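Local coordinates for cobalamin biosynthesis protein CobN (Mycobacterium tuberculosis, PDB 7C6O) that probably catalyses, as the large subunit of an ATP-dependent cobaltochelatase, the insertion of cobalt into the corrin ring during cobalamin biosynthesis, at residues D457-L462 with H531-Y536; G559-L564 with A579-L584. One frame throughout, in Å; residues are numbered along the deposited sequence. Where two conformers were deposited one is given.

Contact 1: residues D457-L462 with H531-Y536; sequences DWFATL and HYLAAY
Leu533, on helix 530-539, meets the six-membered end of the Trp458 indole of helix 452-459. The closest pair is Trp458 CH2 and Leu533 CB at 3.8 Å, with Trp458 CZ3 almost as near to the same methylene, and the two side chains cross at roughly a right angle. Having CG anti to the backbone N (chi1 164°) sends the indole across the gap between the helices. On one face of this ring lies Leu462 CD1, 3.5 Å above the plane and displaced toward the rim, as the beta turn Phe459-Leu462 brings Leu462 back over the tryptophan. Packing is looser at Phe459: Leu533 CD1 approaches the edge of its ring, near the ring plane, at 4.3 Å from CE1. Phe459 also packs on Thr467, Val470 and Thr471 of helix 464-474. Farther out, at exposed Thr461, contact with Leu533 gives way to a polar turn in which Trp458 O accepts from both Thr461 N and Thr461 OG1, the latter at 2.7 Å and in the carbonyl plane. Between 457-462 and 531-536 the contacts are apolar, consistent with association by shape and exclusion of water rather than by directional bonds.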
loop_
_atom_site.group_PDB
_atom_site.type_symbol
_atom_site.label_atom_id
_atom_site.label_comp_id
_atom_site.label_asym_id
_atom_site.label_seq_id
_atom_site.Cartn_x
_atom_site.Cartn_y
_atom_site.Cartn_z
ATOM N N ASP A 457 -0.216 -33.545 11.079
ATOM C CA ASP A 457 0.992 -33.372 11.879
ATOM C C ASP A 457 1.500 -31.936 11.814
ATOM O O ASP A 457 1.946 -31.383 12.825
ATOM C CB ASP A 457 2.079 -34.348 11.422
ATOM C CG ASP A 457 1.808 -35.780 11.860
ATOM O OD1 ASP A 457 0.990 -35.986 12.785
ATOM O OD2 ASP A 457 2.422 -36.702 11.281
ATOM N N TRP A 458 1.435 -31.308 10.634
ATOM C CA TRP A 458 1.800 -29.898 10.544
ATOM C C TRP A 458 0.723 -29.014 11.158
ATOM O O TRP A 458 1.028 -28.075 11.901
ATOM C CB TRP A 458 2.042 -29.479 9.090
ATOM C CG TRP A 458 2.024 -27.979 8.958
ATOM C CD1 TRP A 458 3.042 -27.121 9.249
ATOM C CD2 TRP A 458 0.917 -27.163 8.549
ATOM N NE1 TRP A 458 2.647 -25.821 9.030
ATOM C CE2 TRP A 458 1.346 -25.820 8.602
ATOM C CE3 TRP A 458 -0.391 -27.438 8.135
ATOM C CZ2 TRP A 458 0.515 -24.755 8.256
ATOM C CZ3 TRP A 458 -1.216 -26.378 7.792
ATOM C CH2 TRP A 458 -0.758 -25.052 7.855
ATOM N N PHE A 459 -0.542 -29.291 10.836
ATOM C CA PHE A 459 -1.644 -28.466 11.326
ATOM C C PHE A 459 -1.619 -28.364 12.847
ATOM O O PHE A 459 -1.908 -27.300 13.412
ATOM C CB PHE A 459 -2.966 -29.055 10.827
ATOM C CG PHE A 459 -4.166 -28.183 11.069
ATOM C CD1 PHE A 459 -4.355 -27.016 10.345
ATOM C CD2 PHE A 459 -5.126 -28.554 11.994
ATOM C CE1 PHE A 459 -5.470 -26.222 10.561
ATOM C CE2 PHE A 459 -6.243 -27.765 12.213
ATOM C CZ PHE A 459 -6.414 -26.599 11.496
ATOM N N ALA A 460 -1.227 -29.447 13.522
ATOM C CA ALA A 460 -1.221 -29.482 14.980
ATOM C C ALA A 460 -0.139 -28.602 15.596
ATOM O O ALA A 460 -0.225 -28.289 16.787
ATOM C CB ALA A 460 -1.050 -30.922 15.464
ATOM N N THR A 461 0.879 -28.204 14.829
ATOM C CA THR A 461 1.913 -27.326 15.366
ATOM C C THR A 461 1.496 -25.864 15.380
ATOM O O THR A 461 2.235 -25.032 15.916
ATOM C CB THR A 461 3.214 -27.467 14.569
ATOM O OG1 THR A 461 3.056 -26.875 13.274
ATOM C CG2 THR A 461 3.590 -28.934 14.413
ATOM N N LEU A 462 0.345 -25.534 14.810
ATOM C CA LEU A 462 -0.141 -24.165 14.780
ATOM C C LEU A 462 -0.792 -23.793 16.109
ATOM O O LEU A 462 -1.248 -24.665 16.852
ATOM C CB LEU A 462 -1.142 -23.998 13.642
ATOM C CG LEU A 462 -0.599 -24.245 12.235
ATOM C CD1 LEU A 462 -1.725 -24.195 11.217
ATOM C CD2 LEU A 462 0.481 -23.226 11.898
ATOM N N HIS A 531 -7.395 -27.028 2.273
ATOM C CA HIS A 531 -6.813 -27.138 0.939
ATOM C C HIS A 531 -5.891 -25.960 0.643
ATOM O O HIS A 531 -4.800 -26.141 0.089
ATOM C CB HIS A 531 -7.923 -27.233 -0.108
ATOM C CG HIS A 531 -7.422 -27.280 -1.516
ATOM N ND1 HIS A 531 -7.432 -26.181 -2.347
ATOM C CD2 HIS A 531 -6.891 -28.294 -2.240
ATOM C CE1 HIS A 531 -6.932 -26.517 -3.523
ATOM N NE2 HIS A 531 -6.595 -27.793 -3.483
ATOM N N TYR A 532 -6.313 -24.747 1.010
ATOM C CA TYR A 532 -5.467 -23.572 0.830
ATOM C C TYR A 532 -4.148 -23.735 1.575
ATOM O O TYR A 532 -3.070 -23.503 1.015
ATOM C CB TYR A 532 -6.211 -22.321 1.309
ATOM C CG TYR A 532 -5.542 -21.010 0.954
ATOM C CD1 TYR A 532 -4.413 -20.573 1.641
ATOM C CD2 TYR A 532 -6.045 -20.202 -0.056
ATOM C CE1 TYR A 532 -3.800 -19.381 1.324
ATOM C CE2 TYR A 532 -5.436 -19.000 -0.381
ATOM C CZ TYR A 532 -4.316 -18.595 0.314
ATOM O OH TYR A 532 -3.702 -17.404 -0.002
ATOM N N LEU A 533 -4.215 -24.137 2.846
ATOM C CA LEU A 533 -3.000 -24.297 3.637
ATOM C C LEU A 533 -2.141 -25.439 3.111
ATOM O O LEU A 533 -0.915 -25.309 3.025
ATOM C CB LEU A 533 -3.360 -24.524 5.106
ATOM C CG LEU A 533 -4.095 -23.372 5.793
ATOM C CD1 LEU A 533 -4.621 -23.802 7.154
ATOM C CD2 LEU A 533 -3.182 -22.164 5.929
ATOM N N ALA A 534 -2.766 -26.564 2.749
ATOM C CA ALA A 534 -2.007 -27.703 2.241
ATOM C C ALA A 534 -1.234 -27.339 0.979
ATOM O O ALA A 534 -0.077 -27.747 0.813
ATOM C CB ALA A 534 -2.939 -28.882 1.972
ATOM N N ALA A 535 -1.855 -26.569 0.082
ATOM C CA ALA A 535 -1.203 -26.225 -1.176
ATOM C C ALA A 535 0.059 -25.406 -0.939
ATOM O O ALA A 535 1.113 -25.686 -1.523
ATOM C CB ALA A 535 -2.178 -25.473 -2.081
ATOM N N TYR A 536 -0.022 -24.384 -0.082
ATOM C CA TYR A 536 1.162 -23.577 0.190
ATOM C C TYR A 536 2.197 -24.361 0.983
ATOM O O TYR A 536 3.404 -24.225 0.745
ATOM C CB TYR A 536 0.781 -22.289 0.923
ATOM C CG TYR A 536 0.507 -21.155 -0.030
ATOM C CD1 TYR A 536 1.552 -20.444 -0.606
ATOM C CD2 TYR A 536 -0.791 -20.813 -0.381
ATOM C CE1 TYR A 536 1.311 -19.415 -1.496
ATOM C CE2 TYR A 536 -1.042 -19.783 -1.270
ATOM C CZ TYR A 536 0.012 -19.089 -1.824
ATOM O OH TYR A 536 -0.229 -18.065 -2.708
#

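Contact 2: residues G559-L564 with A579-L584; sequences GNLEWL and AALGDL
Leu561 presents both of its methyl groups to the end of helix 576-581. Its CD1 rests on Ala580 CB at 3.8 Å and grazes Leu581 CB at 4.2 Å, while CD2, which of these two residues meets Leu581 alone, lies 4.1 Å from Leu581 CB and about as far from Leu581 CD2. One leucine thus spans two consecutive helix residues, and it crosses the side chain of Leu581 at about a right angle. The fork is carried out from the 3-10 turn 561-563 by a chi1 of -175°, which places CG anti to the backbone N; chi2, at 141°, is away from the usual staggered values, and two conformers of Leu561 were deposited, so the detailed pattern of methyl contacts describes one of two states.

Around this centre, Tyr532 and Tyr536 of helix 530-539 also touch Leu561, and Ala605 packs against both Leu561 and Leu581. The turn itself is braced by backbone bonds, Trp563 N to Asn560 O at 3.0 Å and Leu564 N to Leu561 O at 3.2 Å, and Tyr588 OH bonds to both Gly559 N and Glu562 OE2. On the helix side, Ala580 O accepts a hydrogen bond from Arg537. Gly582, with positive phi (62°), is the second residue of a type II' turn from Leu581 to Leu584 that directs the chain toward strand 586-591. Dispersion and burial therefore join the two segments, whereas the polar bonds lie within each segment or run to the residues around them.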
loop_
_atom_site.group_PDB
_atom_site.type_symbol
_atom_site.label_atom_id
_atom_site.label_comp_id
_atom_site.label_asym_id
_atom_site.label_seq_id
_atom_site.Cartn_x
_atom_site.Cartn_y
_atom_site.Cartn_z
ATOM N N GLY A 559 -2.348 -11.280 -5.521
ATOM C CA GLY A 559 -2.918 -12.489 -4.963
ATOM C C GLY A 559 -3.668 -12.234 -3.665
ATOM O O GLY A 559 -3.838 -11.101 -3.219
ATOM N N ASN A 560 -4.121 -13.327 -3.044
ATOM C CA ASN A 560 -4.934 -13.230 -1.841
ATOM C C ASN A 560 -4.195 -13.585 -0.558
ATOM O O ASN A 560 -4.738 -13.351 0.527
ATOM C CB ASN A 560 -6.189 -14.114 -1.959
ATOM C CG ASN A 560 -5.871 -15.589 -2.194
ATOM O OD1 ASN A 560 -4.799 -16.084 -1.843
ATOM N ND2 ASN A 560 -6.823 -16.303 -2.788
ATOM N N LEU A 561 -2.984 -14.141 -0.640
ATOM C CA LEU A 561 -2.296 -14.572 0.576
ATOM C C LEU A 561 -2.054 -13.400 1.521
ATOM O O LEU A 561 -2.323 -13.494 2.725
ATOM C CB LEU A 561 -0.977 -15.264 0.226
ATOM C CG LEU A 561 -0.222 -15.857 1.423
ATOM C CD1 LEU A 561 0.410 -17.191 1.061
ATOM C CD2 LEU A 561 0.839 -14.896 1.950
ATOM N N GLU A 562 -1.547 -12.284 0.992
ATOM C CA GLU A 562 -1.275 -11.130 1.841
ATOM C C GLU A 562 -2.543 -10.419 2.298
ATOM O O GLU A 562 -2.442 -9.410 3.005
ATOM C CB GLU A 562 -0.349 -10.145 1.118
ATOM C CG GLU A 562 -0.934 -9.486 -0.131
ATOM C CD GLU A 562 -0.714 -10.294 -1.406
ATOM O OE1 GLU A 562 -0.640 -11.539 -1.333
ATOM O OE2 GLU A 562 -0.614 -9.676 -2.488
ATOM N N TRP A 563 -3.723 -10.921 1.929
ATOM C CA TRP A 563 -4.989 -10.345 2.363
ATOM C C TRP A 563 -5.786 -11.295 3.247
ATOM O O TRP A 563 -6.954 -11.017 3.540
ATOM C CB TRP A 563 -5.818 -9.921 1.147
ATOM C CG TRP A 563 -5.120 -8.884 0.326
ATOM C CD1 TRP A 563 -4.330 -9.098 -0.768
ATOM C CD2 TRP A 563 -5.120 -7.470 0.552
ATOM N NE1 TRP A 563 -3.848 -7.899 -1.243
ATOM C CE2 TRP A 563 -4.318 -6.886 -0.449
ATOM C CE3 TRP A 563 -5.722 -6.640 1.503
ATOM C CZ2 TRP A 563 -4.105 -5.510 -0.529
ATOM C CZ3 TRP A 563 -5.511 -5.272 1.421
ATOM C CH2 TRP A 563 -4.709 -4.723 0.412
ATOM N N LEU A 564 -5.187 -12.403 3.680
ATOM C CA LEU A 564 -5.859 -13.331 4.569
ATOM C C LEU A 564 -6.044 -12.701 5.950
ATOM O O LEU A 564 -5.295 -11.800 6.338
ATOM C CB LEU A 564 -5.062 -14.628 4.688
ATOM C CG LEU A 564 -4.961 -15.514 3.445
ATOM C CD1 LEU A 564 -4.099 -16.729 3.744
ATOM C CD2 LEU A 564 -6.342 -15.934 2.964
ATOM N N ALA A 579 1.030 -18.709 8.571
ATOM C CA ALA A 579 0.906 -20.161 8.520
ATOM C C ALA A 579 1.060 -20.681 7.095
ATOM O O ALA A 579 1.665 -21.736 6.871
ATOM C CB ALA A 579 -0.439 -20.593 9.102
ATOM N N ALA A 580 0.525 -19.949 6.117
ATOM C CA ALA A 580 0.595 -20.405 4.734
ATOM C C ALA A 580 2.002 -20.249 4.166
ATOM O O ALA A 580 2.564 -21.198 3.606
ATOM C CB ALA A 580 -0.419 -19.642 3.879
ATOM N N LEU A 581 2.595 -19.061 4.311
ATOM C CA LEU A 581 3.838 -18.751 3.609
ATOM C C LEU A 581 5.083 -19.211 4.361
ATOM O O LEU A 581 6.059 -19.636 3.731
ATOM C CB LEU A 581 3.924 -17.247 3.337
ATOM C CG LEU A 581 5.043 -16.786 2.402
ATOM C CD1 LEU A 581 4.962 -17.522 1.068
ATOM C CD2 LEU A 581 4.965 -15.281 2.183
ATOM N N GLY A 582 5.075 -19.130 5.691
ATOM C CA GLY A 582 6.221 -19.587 6.465
ATOM C C GLY A 582 7.479 -18.798 6.152
ATOM O O GLY A 582 7.459 -17.568 6.031
ATOM N N ASP A 583 8.593 -19.517 6.013
ATOM C CA ASP A 583 9.893 -18.925 5.721
ATOM C C ASP A 583 10.152 -18.738 4.229
ATOM O O ASP A 583 11.254 -18.320 3.858
ATOM C CB ASP A 583 11.018 -19.786 6.312
ATOM C CG ASP A 583 10.986 -19.845 7.827
ATOM O OD1 ASP A 583 10.448 -18.911 8.456
ATOM O OD2 ASP A 583 11.513 -20.829 8.390
ATOM N N LEU A 584 9.181 -19.029 3.371
ATOM C CA LEU A 584 9.418 -19.013 1.926
ATOM C C LEU A 584 9.707 -17.606 1.421
ATOM O O LEU A 584 8.884 -16.702 1.627
ATOM C CB LEU A 584 8.212 -19.583 1.187
ATOM C CG LEU A 584 8.006 -21.094 1.216
ATOM C CD1 LEU A 584 6.623 -21.433 0.688
ATOM C CD2 LEU A 584 9.080 -21.790 0.396
#

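In the fold
Contact 1 closes before contact 2 opens along the chain, and their centres lie 12 Å apart. Helix 530-539 is the element between them: Leu533 serves contact 1, while Tyr532 and Tyr536 reach contact 2. Tyr532 OH lies 2.5 Å from Asn560 OD1, a probable hydrogen bond, and Tyr536 CB packs 3.4 Å from Ala580 O. Strand 551-555 precedes the 559-564 loop, and helix 576-581 leads into strand 586-591, which pairs in parallel with strand 551-555 in the mixed sheet; contact 2 therefore lies within the connection between adjacent strands. Contact 1 is more peripheral, about 28 Å from the chain centre against 16 Å for contact 2 (centre to centre), and helix 530-539 thus bridges the peripheral helix 452-459 and the more central strand connection.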